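Uncharacterized protein (Sinorhizobium meliloti, PDB 3U5R) is of unknown function but belongs to the thioredoxin-fold AhpC/TSA family, so it may act as an antioxidant oxidoreductase. Local coordinates at residues D58-L62 with A184-G188; T144-F148 with H159-D163; A65-N69 with A97-N101. One frame throughout, in Å; residues are numbered along the deposited sequence.

Contact 1. Residues D58-L62 with A184-G188; sequences DSPAL and AVLKG
The C-terminal turn of helix 176-186 packs through Val185 and Leu186 onto Pro60 and Ala61, where the chain enters strand 61-66 of the thioredoxin-like sheet. The contact is small and apolar, with 147 Å² buried in all. Four residues carry it.

Leu186 uses a single branch. Its CD2 methyl lies 3.8 Å from Pro60 CG, at the outer corner of the proline ring. The same methyl is 3.9 Å from Ala61 CB, so it touches the loop residue and the first strand residue together. The leucine side chain runs across the proline at a slant. Its CG stands anti to the carbonyl carbon (chi1 -70°), and CD1 continues the extended chain, which leaves CD2 as the branch that meets the strand.

Val185 CG1 and Leu186 CD2 reach the alanine methyl from directions about a right angle apart. The valine CG1 is 3.9 Å from Ala61 CB and sits anti to the backbone N (chi1 171°). The small Ala61 side chain points at the helix and meets both methyls. The nearest CA atoms, of Ala61 and Leu186, are 6.7 Å apart, a spacing consistent with a small residue here.

Just past the contact the helix ends in a Schellman motif. Gly188 is its C-prime residue, and its positive phi (67°) turns the chain out of the helix. Gly188 N bonds to Val185 O at 3.0 Å, and Lys189 N to Ala184 O.

Arg154 bonds to Ser59 O, and weakly to Pro60 O, while Val185 also packs on Val191. Ala61 is tied through its backbone to Gly92 and Ala94, and Leu62 to Tyr150. The helix end therefore rests at the start of a strand that lies between strands 93-99 and 146-150.

Contact 2. Residues T144-F148 with H159-D163; sequences TPDFF and HGQFD
Phe148 and His159 form an antiparallel non-hydrogen-bonded pair, with their CA atoms 4.8 Å apart. His159 ND1 donates to Phe147 O over 3.0 Å, nearly straight at 168°. CG of His159 is anti to its own backbone N (chi1 178°), which swings the imidazole across to this oxygen. The oxygen lies close to the imidazole plane, but the donor sits well above the carbonyl plane. Gly160 N adds a weak bond to it. Phe147 N donates to water 1 at 2.8 Å.

The Phe148 ring and the imidazole overlap in an offset stack, centroids 4.2 Å and planes 22° apart, with His159 CE1 over one phenyl face, displaced toward its rim. The hairpin of strands 146-150 and 156-160 follows a cis-proline, Pro145, as is characteristic of the thioredoxin fold. An alanine in place of His159 would probably leave the Phe148 face without its stacking partner and Phe147 O with only the weak amide bond from this segment.

Water 2 donates to Asp146 OD2 at 2.7 Å and bonds weakly with His159 NE2. Ala142 N also bonds to Asp146 OD2.

On the other sheet face, Phe147 CE2 meets Phe162 CB at 3.5 Å. Both residues pack on Leu178 of helix 176-186.

Contact 3. Residues A65-N69 with A97-N101; sequences AFISN and AINSN
Ala65 O accepts the backbone N-H of Ile98 over 2.8 Å, and Ala97 CA adds a CA-H...O contact to the same oxygen. The next rung runs the other way, from Ile67 N to Ile98 O at 3.0 Å. Both bonds belong to Ile98 and bracket its parallel pairing with Phe66. With the backbone bond of Ala65 to Val96, Ala65 pairs in the same way with Ala97.

Phe66 and Ile98 lie side by side on one face. Phe66 CE1 is 4.0 Å from Ile98 CG2. Ser100 OG comes in at the edge of the phenyl ring, in its plane, 3.6 Å from Phe66 CD1. On the face that carries Ala65 and Ala97, the end of Ile67 reaches in and its CD1 lies 3.9 Å from Ala97 CB. CG1 of Ile67 is wedged between its backbone N and carbonyl carbon (chi1 59°), which carries CD1 over to the alanine.

From Ile67 O on, a water bridges the backbones. Water 3 donates to Ile67 O at 2.7 Å and accepts from Ser100 N. The Asn69 and Asn99 side chains cross at about a right angle, their ND2 atoms 3.7 Å apart. Asn99 OD1 takes Asn101 N at 3.1 Å, an Asx turn that bends the chain after the strand.

The polar ends have further partners: Asp130 for Ser100 OG, Tyr127 for Asn69 OD1, Lys129 for Asn99 OD1, Glu109 for Asn99 ND2 and Ser68 OG. A beta-alpha-beta crossover through helix 78-88 joins strands 61-66 and 93-99, with helix 134-139 packed on Phe66 and Ile98, helix 111-121 on Asn69 and Asn99, and strand 127-129 alongside strand 93-99.

How the contacts relate
All three contacts serve the same mixed sheet. Contacts 1 and 3 use opposite ends of strand 61-66, with centres about 22 Å apart. Contacts 2 and 3 are buried and touch directly. Asp146 O probably bonds to Phe66 N at 2.9 Å, and the Phe148 and Phe66 rings meet. Contact 1 is only partly buried and lies farther out. Its chemistry is purely apolar, methyl groups against an alanine and a proline ring, where a helix end meets a strand start. Contact 2 mixes aromatic stacking with a histidine side-chain bond in a hairpin. Contact 3 depends on parallel backbone bonds and gives way to polar side chains and water at the strand ends.

Contact 1. Residues D58-L62 with A184-G188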
ATOM      1  N   ASP A  58      -7.411  16.434   0.594  1.00 23.83           N
ATOM      2  CA  ASP A  58      -8.849  16.500   0.682  1.00 24.29           C
ATOM      3  C   ASP A  58      -9.541  15.149   0.919  1.00 23.91           C
ATOM      4  O   ASP A  58     -10.727  15.152   1.152  1.00 23.63           O
ATOM      5  CB  ASP A  58      -9.407  17.154  -0.576  1.00 26.17           C
ATOM      6  CG  ASP A  58      -8.998  18.649  -0.689  1.00 33.54           C
ATOM      7  OD1 ASP A  58      -8.754  19.338   0.359  1.00 34.29           O
ATOM      8  OD2 ASP A  58      -8.885  19.119  -1.848  1.00 42.76           O
ATOM      9  N   SER A  59      -8.823  14.013   0.857  1.00 19.82           N
ATOM     10  CA  SER A  59      -9.438  12.723   1.105  1.00 17.69           C
ATOM     11  C   SER A  59      -9.381  12.411   2.594  1.00 17.56           C
ATOM     12  O   SER A  59      -8.294  12.367   3.161  1.00 18.50           O
ATOM     13  CB  SER A  59      -8.741  11.604   0.331  1.00 18.19           C
ATOM     14  OG  SER A  59      -8.771  11.879  -1.061  1.00 18.89           O
ATOM     15  N   PRO A  60     -10.546  12.186   3.250  1.00 18.14           N
ATOM     16  CA  PRO A  60     -10.517  11.880   4.706  1.00 17.69           C
ATOM     17  C   PRO A  60      -9.783  10.588   5.023  1.00 18.27           C
ATOM     18  O   PRO A  60      -9.145  10.484   6.100  1.00 18.71           O
ATOM     19  CB  PRO A  60     -12.016  11.801   5.100  1.00 18.10           C
ATOM     20  CG  PRO A  60     -12.752  11.525   3.686  1.00 19.72           C
ATOM     21  CD  PRO A  60     -11.914  12.328   2.718  1.00 16.47           C
ATOM     22  N   ALA A  61      -9.789   9.587   4.117  1.00 16.56           N
ATOM     23  CA  ALA A  61      -8.952   8.407   4.378  1.00 15.12           C
ATOM     24  C   ALA A  61      -7.821   8.285   3.381  1.00 14.67           C
ATOM     25  O   ALA A  61      -8.029   8.518   2.158  1.00 13.92           O
ATOM     26  CB  ALA A  61      -9.806   7.060   4.384  1.00 13.62           C
ATOM     27  N   LEU A  62      -6.643   7.828   3.851  1.00 12.72           N
ATOM     28  CA  LEU A  62      -5.500   7.684   2.963  1.00 11.29           C
ATOM     29  C   LEU A  62      -4.835   6.344   3.222  1.00 11.96           C
ATOM     30  O   LEU A  62      -4.430   6.033   4.384  1.00 11.31           O
ATOM     31  CB  LEU A  62      -4.481   8.843   3.119  1.00 12.39           C
ATOM     32  CG  LEU A  62      -3.098   8.538   2.499  1.00 16.26           C
ATOM     33  CD1 LEU A  62      -3.204   8.708   0.955  1.00 12.54           C
ATOM     34  CD2 LEU A  62      -1.996   9.490   3.023  1.00 11.62           C
ATOM     35  N   ALA A 184     -15.213   2.134   8.422  1.00 15.64           N
ATOM     36  CA  ALA A 184     -15.204   2.671   9.756  1.00 17.44           C
ATOM     37  C   ALA A 184     -14.636   4.103   9.696  1.00 17.92           C
ATOM     38  O   ALA A 184     -15.218   5.052  10.286  1.00 18.47           O
ATOM     39  CB  ALA A 184     -14.292   1.805  10.656  1.00 16.35           C
ATOM     40  N   VAL A 185     -13.476   4.281   9.074  1.00 17.70           N
ATOM     41  CA  VAL A 185     -12.892   5.645   9.003  1.00 18.95           C
ATOM     42  C   VAL A 185     -13.866   6.610   8.292  1.00 20.93           C
ATOM     43  O   VAL A 185     -14.103   7.755   8.760  1.00 19.26           O
ATOM     44  CB  VAL A 185     -11.512   5.735   8.247  1.00 19.94           C
ATOM     45  CG1 VAL A 185     -11.100   7.222   8.032  1.00 19.47           C
ATOM     46  CG2 VAL A 185     -10.413   4.938   8.990  1.00 17.71           C
ATOM     47  N   LEU A 186     -14.385   6.200   7.138  1.00 20.07           N
ATOM     48  CA  LEU A 186     -15.178   7.132   6.361  1.00 22.03           C
ATOM     49  C   LEU A 186     -16.486   7.477   7.134  1.00 25.76           C
ATOM     50  O   LEU A 186     -16.975   8.590   7.001  1.00 24.43           O
ATOM     51  CB  LEU A 186     -15.529   6.560   4.972  1.00 21.59           C
ATOM     52  CG  LEU A 186     -14.369   6.425   3.972  1.00 17.21           C
ATOM     53  CD1 LEU A 186     -15.017   5.954   2.654  1.00 19.70           C
ATOM     54  CD2 LEU A 186     -13.635   7.787   3.847  1.00 17.67           C
ATOM     55  N   LYS A 187     -17.040   6.520   7.917  1.00 27.49           N
ATOM     56  CA  LYS A 187     -18.235   6.796   8.710  1.00 32.75           C
ATOM     57  C   LYS A 187     -17.914   7.458  10.058  1.00 33.87           C
ATOM     58  O   LYS A 187     -18.806   7.604  10.880  1.00 35.46           O
ATOM     59  CB  LYS A 187     -19.042   5.531   9.043  1.00 33.26           C
ATOM     60  CG  LYS A 187     -19.590   4.685   7.903  1.00 40.77           C
ATOM     61  CD  LYS A 187     -20.612   3.658   8.493  1.00 49.09           C
ATOM     62  CE  LYS A 187     -20.356   2.179   8.087  1.00 52.62           C
ATOM     63  NZ  LYS A 187     -20.565   1.940   6.619  1.00 53.27           N
ATOM     64  N   GLY A 188     -16.667   7.844  10.288  1.00 34.66           N
ATOM     65  CA  GLY A 188     -16.254   8.388  11.559  1.00 35.76           C
ATOM     66  C   GLY A 188     -16.289   7.414  12.734  1.00 36.42           C
ATOM     67  O   GLY A 188     -16.367   7.863  13.869  1.00 37.71           O
TER

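Contact 2. Residues T144-F148 with H159-D163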
ATOM      1  N   THR A 144       6.080  -6.805   1.183  1.00 17.44           N
ATOM      2  CA  THR A 144       5.080  -6.377   0.186  1.00 16.19           C
ATOM      3  C   THR A 144       4.064  -7.502   0.193  1.00 16.24           C
ATOM      4  O   THR A 144       4.460  -8.658   0.037  1.00 18.64           O
ATOM      5  CB  THR A 144       5.721  -6.217  -1.230  1.00 16.87           C
ATOM      6  OG1 THR A 144       6.292  -7.476  -1.606  1.00 17.48           O
ATOM      7  CG2 THR A 144       6.850  -5.076  -1.232  1.00 16.19           C
ATOM      8  N   PRO A 145       2.761  -7.199   0.321  1.00 15.90           N
ATOM      9  CA  PRO A 145       2.197  -5.880   0.453  1.00 15.02           C
ATOM     10  C   PRO A 145       2.224  -5.470   1.919  1.00 16.97           C
ATOM     11  O   PRO A 145       2.075  -6.332   2.801  1.00 17.03           O
ATOM     12  CB  PRO A 145       0.760  -6.089   0.072  1.00 15.24           C
ATOM     13  CG  PRO A 145       0.429  -7.536   0.572  1.00 16.80           C
ATOM     14  CD  PRO A 145       1.743  -8.270   0.418  1.00 14.49           C
ATOM     15  N   ASP A 146       2.379  -4.168   2.187  1.00 16.08           N
ATOM     16  CA  ASP A 146       2.315  -3.639   3.577  1.00 17.28           C
ATOM     17  C   ASP A 146       1.361  -2.455   3.557  1.00 16.21           C
ATOM     18  O   ASP A 146       1.624  -1.477   2.843  1.00 15.56           O
ATOM     19  CB  ASP A 146       3.726  -3.171   4.015  1.00 18.60           C
ATOM     20  CG  ASP A 146       3.943  -3.300   5.520  1.00 20.90           C
ATOM     21  OD1 ASP A 146       2.932  -3.346   6.263  1.00 22.22           O
ATOM     22  OD2 ASP A 146       5.115  -3.403   5.924  1.00 23.05           O
ATOM     23  N   PHE A 147       0.212  -2.570   4.214  1.00 14.49           N
ATOM     24  CA  PHE A 147      -0.822  -1.546   4.125  1.00 13.75           C
ATOM     25  C   PHE A 147      -0.912  -0.667   5.365  1.00 13.82           C
ATOM     26  O   PHE A 147      -1.022  -1.191   6.488  1.00 13.27           O
ATOM     27  CB  PHE A 147      -2.192  -2.229   3.972  1.00 14.88           C
ATOM     28  CG  PHE A 147      -2.316  -3.075   2.707  1.00 17.67           C
ATOM     29  CD1 PHE A 147      -2.613  -2.457   1.486  1.00 16.27           C
ATOM     30  CD2 PHE A 147      -2.193  -4.483   2.752  1.00 16.05           C
ATOM     31  CE1 PHE A 147      -2.756  -3.222   0.310  1.00 15.55           C
ATOM     32  CE2 PHE A 147      -2.337  -5.251   1.563  1.00 18.40           C
ATOM     33  CZ  PHE A 147      -2.607  -4.602   0.341  1.00 14.71           C
ATOM     34  N   PHE A 148      -0.914   0.660   5.179  1.00 13.20           N
ATOM     35  CA  PHE A 148      -1.016   1.591   6.311  1.00 13.10           C
ATOM     36  C   PHE A 148      -2.210   2.506   6.009  1.00 13.17           C
ATOM     37  O   PHE A 148      -2.155   3.271   5.031  1.00 14.10           O
ATOM     38  CB  PHE A 148       0.258   2.474   6.394  1.00 11.53           C
ATOM     39  CG  PHE A 148       1.579   1.739   6.665  1.00 12.86           C
ATOM     40  CD1 PHE A 148       2.249   1.011   5.677  1.00 12.87           C
ATOM     41  CD2 PHE A 148       2.211   1.862   7.921  1.00 13.35           C
ATOM     42  CE1 PHE A 148       3.447   0.358   5.945  1.00 13.98           C
ATOM     43  CE2 PHE A 148       3.428   1.269   8.188  1.00 16.22           C
ATOM     44  CZ  PHE A 148       4.081   0.508   7.211  1.00 13.27           C
ATOM     45  N   HIS A 159      -3.145  -1.128  10.314  1.00 13.38           N
ATOM     46  CA  HIS A 159      -1.888  -1.587   9.783  1.00 14.10           C
ATOM     47  C   HIS A 159      -1.979  -3.098   9.773  1.00 15.05           C
ATOM     48  O   HIS A 159      -1.998  -3.747  10.801  1.00 14.11           O
ATOM     49  CB  HIS A 159      -0.664  -1.055  10.588  1.00 13.91           C
ATOM     50  CG  HIS A 159       0.649  -1.547  10.082  1.00 15.56           C
ATOM     51  ND1 HIS A 159       0.939  -1.624   8.733  1.00 21.68           N
ATOM     52  CD2 HIS A 159       1.725  -2.050  10.724  1.00  9.82           C
ATOM     53  CE1 HIS A 159       2.145  -2.115   8.572  1.00 10.49           C
ATOM     54  NE2 HIS A 159       2.645  -2.376   9.767  1.00 20.42           N
ATOM     55  N   GLY A 160      -2.125  -3.683   8.590  1.00 15.88           N
ATOM     56  CA  GLY A 160      -2.181  -5.155   8.549  1.00 15.54           C
ATOM     57  C   GLY A 160      -2.672  -5.667   7.196  1.00 16.83           C
ATOM     58  O   GLY A 160      -2.568  -4.984   6.179  1.00 15.28           O
ATOM     59  N   GLN A 161      -3.143  -6.900   7.225  1.00 14.77           N
ATOM     60  CA  GLN A 161      -3.509  -7.679   6.029  1.00 13.05           C
ATOM     61  C   GLN A 161      -4.662  -7.039   5.249  1.00 12.73           C
ATOM     62  O   GLN A 161      -5.596  -6.319   5.771  1.00 13.13           O
ATOM     63  CB  GLN A 161      -3.846  -9.138   6.463  1.00  9.35           C
ATOM     64  CG  GLN A 161      -5.243  -9.287   7.112  1.00 11.01           C
ATOM     65  CD  GLN A 161      -5.521 -10.757   7.534  1.00 15.16           C
ATOM     66  OE1 GLN A 161      -4.650 -11.595   7.441  1.00 12.77           O
ATOM     67  NE2 GLN A 161      -6.699 -11.034   7.980  1.00 13.69           N
ATOM     68  N   PHE A 162      -4.662  -7.289   3.960  1.00 12.71           N
ATOM     69  CA  PHE A 162      -5.793  -6.849   3.094  1.00 13.08           C
ATOM     70  C   PHE A 162      -7.016  -7.689   3.484  1.00 13.66           C
ATOM     71  O   PHE A 162      -8.200  -7.214   3.564  1.00 13.35           O
ATOM     72  CB  PHE A 162      -5.314  -7.091   1.636  1.00 13.39           C
ATOM     73  CG  PHE A 162      -6.258  -6.637   0.563  1.00 14.90           C
ATOM     74  CD1 PHE A 162      -6.597  -5.289   0.432  1.00 17.74           C
ATOM     75  CD2 PHE A 162      -6.751  -7.563  -0.381  1.00 17.15           C
ATOM     76  CE1 PHE A 162      -7.481  -4.856  -0.604  1.00 16.76           C
ATOM     77  CE2 PHE A 162      -7.621  -7.177  -1.431  1.00 18.75           C
ATOM     78  CZ  PHE A 162      -7.981  -5.799  -1.572  1.00 19.47           C
ATOM     79  N   ASP A 163      -6.752  -8.978   3.703  1.00 15.40           N
ATOM     80  CA  ASP A 163      -7.769  -9.929   4.188  1.00 16.68           C
ATOM     81  C   ASP A 163      -7.025 -11.223   4.468  1.00 17.34           C
ATOM     82  O   ASP A 163      -5.783 -11.238   4.418  1.00 16.34           O
ATOM     83  CB  ASP A 163      -8.830 -10.181   3.096  1.00 18.98           C
ATOM     84  CG  ASP A 163      -8.176 -10.633   1.747  1.00 24.30           C
ATOM     85  OD1 ASP A 163      -7.033 -11.218   1.763  1.00 30.96           O
ATOM     86  OD2 ASP A 163      -8.796 -10.416   0.667  1.00 30.12           O
TER
HETATM   87  O   HOH W   1       0.621  -4.240   6.421  1.00 16.40           O
HETATM   88  O   HOH W   2       5.681  -3.014   8.565  1.00 18.41           O

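Contact 3. Residues A65-N69 with A97-N101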
ATOM      1  N   ALA A  65       0.408   1.999   0.442  1.00 12.11           N
ATOM      2  CA  ALA A  65       0.581   0.560   0.271  1.00 12.49           C
ATOM      3  C   ALA A  65       1.881   0.276  -0.346  1.00 11.72           C
ATOM      4  O   ALA A  65       2.157   0.775  -1.469  1.00 14.64           O
ATOM      5  CB  ALA A  65      -0.611  -0.007  -0.671  1.00 13.88           C
ATOM      6  N   PHE A  66       2.749  -0.458   0.339  1.00 11.18           N
ATOM      7  CA  PHE A  66       4.032  -0.826  -0.271  1.00 11.98           C
ATOM      8  C   PHE A  66       3.855  -2.154  -0.997  1.00 14.86           C
ATOM      9  O   PHE A  66       3.560  -3.171  -0.383  1.00 14.59           O
ATOM     10  CB  PHE A  66       5.146  -0.924   0.792  1.00 11.72           C
ATOM     11  CG  PHE A  66       5.451   0.399   1.408  1.00 11.27           C
ATOM     12  CD1 PHE A  66       6.509   1.168   0.948  1.00 12.56           C
ATOM     13  CD2 PHE A  66       4.609   0.919   2.369  1.00 11.98           C
ATOM     14  CE1 PHE A  66       6.758   2.425   1.475  1.00 13.86           C
ATOM     15  CE2 PHE A  66       4.846   2.206   2.916  1.00 13.78           C
ATOM     16  CZ  PHE A  66       5.929   2.933   2.482  1.00 13.35           C
ATOM     17  N   ILE A  67       4.006  -2.139  -2.315  1.00 15.18           N
ATOM     18  CA  ILE A  67       3.783  -3.342  -3.084  1.00 14.87           C
ATOM     19  C   ILE A  67       4.987  -3.622  -4.016  1.00 15.90           C
ATOM     20  O   ILE A  67       6.032  -3.001  -3.889  1.00 14.35           O
ATOM     21  CB  ILE A  67       2.437  -3.255  -3.866  1.00 15.73           C
ATOM     22  CG1 ILE A  67       2.416  -2.065  -4.829  1.00 16.14           C
ATOM     23  CG2 ILE A  67       1.296  -3.117  -2.933  1.00 13.03           C
ATOM     24  CD1 ILE A  67       1.186  -2.148  -5.723  1.00 11.67           C
ATOM     25  N   SER A  68       4.803  -4.522  -4.973  1.00 16.16           N
ATOM     26  CA  SER A  68       5.865  -5.023  -5.795  1.00 17.49           C
ATOM     27  C   SER A  68       5.171  -5.486  -7.127  1.00 17.87           C
ATOM     28  O   SER A  68       3.943  -5.700  -7.154  1.00 16.21           O
ATOM     29  CB  SER A  68       6.537  -6.227  -5.089  1.00 18.47           C
ATOM     30  OG  SER A  68       7.092  -7.148  -6.034  1.00 24.64           O
ATOM     31  N   ASN A  69       5.939  -5.556  -8.207  1.00 18.31           N
ATOM     32  CA  ASN A  69       5.434  -6.059  -9.476  1.00 21.69           C
ATOM     33  C   ASN A  69       5.459  -7.596  -9.609  1.00 23.70           C
ATOM     34  O   ASN A  69       4.760  -8.129 -10.486  1.00 26.68           O
ATOM     35  CB  ASN A  69       6.248  -5.457 -10.655  1.00 20.69           C
ATOM     36  CG  ASN A  69       6.087  -3.936 -10.730  1.00 22.99           C
ATOM     37  OD1 ASN A  69       5.012  -3.391 -10.342  1.00 18.01           O
ATOM     38  ND2 ASN A  69       7.140  -3.246 -11.138  1.00 18.42           N
ATOM     39  N   ALA A  97       0.212   3.801  -3.902  1.00 13.93           N
ATOM     40  CA  ALA A  97       1.077   2.644  -3.847  1.00 13.20           C
ATOM     41  C   ALA A  97       2.517   2.976  -4.112  1.00 11.92           C
ATOM     42  O   ALA A  97       2.786   3.833  -4.928  1.00 10.26           O
ATOM     43  CB  ALA A  97       0.597   1.564  -4.881  1.00 14.37           C
ATOM     44  N   ILE A  98       3.453   2.256  -3.494  1.00 11.44           N
ATOM     45  CA  ILE A  98       4.868   2.609  -3.570  1.00 12.79           C
ATOM     46  C   ILE A  98       5.677   1.309  -3.787  1.00 14.27           C
ATOM     47  O   ILE A  98       5.459   0.320  -3.103  1.00 14.89           O
ATOM     48  CB  ILE A  98       5.368   3.302  -2.262  1.00 12.69           C
ATOM     49  CG1 ILE A  98       4.644   4.648  -2.075  1.00 13.64           C
ATOM     50  CG2 ILE A  98       6.919   3.531  -2.327  1.00 12.29           C
ATOM     51  CD1 ILE A  98       4.834   5.254  -0.639  1.00 14.61           C
ATOM     52  N   ASN A  99       6.569   1.320  -4.744  1.00 11.93           N
ATOM     53  CA  ASN A  99       7.423   0.171  -4.967  1.00 14.51           C
ATOM     54  C   ASN A  99       8.797   0.623  -4.490  1.00 15.41           C
ATOM     55  O   ASN A  99       9.429   1.486  -5.161  1.00 15.40           O
ATOM     56  CB  ASN A  99       7.450  -0.152  -6.466  1.00 13.03           C
ATOM     57  CG  ASN A  99       8.231  -1.371  -6.765  1.00 15.44           C
ATOM     58  OD1 ASN A  99       9.363  -1.559  -6.252  1.00 17.22           O
ATOM     59  ND2 ASN A  99       7.632  -2.264  -7.561  1.00 13.89           N
ATOM     60  N   SER A 100       9.262   0.102  -3.362  1.00 14.80           N
ATOM     61  CA  SER A 100      10.584   0.491  -2.838  1.00 17.25           C
ATOM     62  C   SER A 100      11.659  -0.532  -3.113  1.00 18.65           C
ATOM     63  O   SER A 100      12.764  -0.381  -2.605  1.00 18.73           O
ATOM     64  CB  SER A 100      10.579   0.679  -1.320  1.00 19.14           C
ATOM     65  OG  SER A 100       9.537   1.533  -1.007  1.00 20.61           O
ATOM     66  N   ASN A 101      11.347  -1.542  -3.925  1.00 17.53           N
ATOM     67  CA  ASN A 101      12.286  -2.619  -4.119  1.00 19.73           C
ATOM     68  C   ASN A 101      13.493  -2.212  -5.028  1.00 21.76           C
ATOM     69  O   ASN A 101      13.342  -1.485  -6.026  1.00 18.29           O
ATOM     70  CB  ASN A 101      11.571  -3.841  -4.695  1.00 19.55           C
ATOM     71  CG  ASN A 101      10.799  -4.642  -3.646  1.00 18.63           C
ATOM     72  OD1 ASN A 101      10.125  -5.602  -3.988  1.00 27.49           O
ATOM     73  ND2 ASN A 101      10.889  -4.272  -2.393  1.00 16.12           N
TER
HETATM   74  O   HOH W   3       7.848  -1.950  -2.204  1.00 23.75           O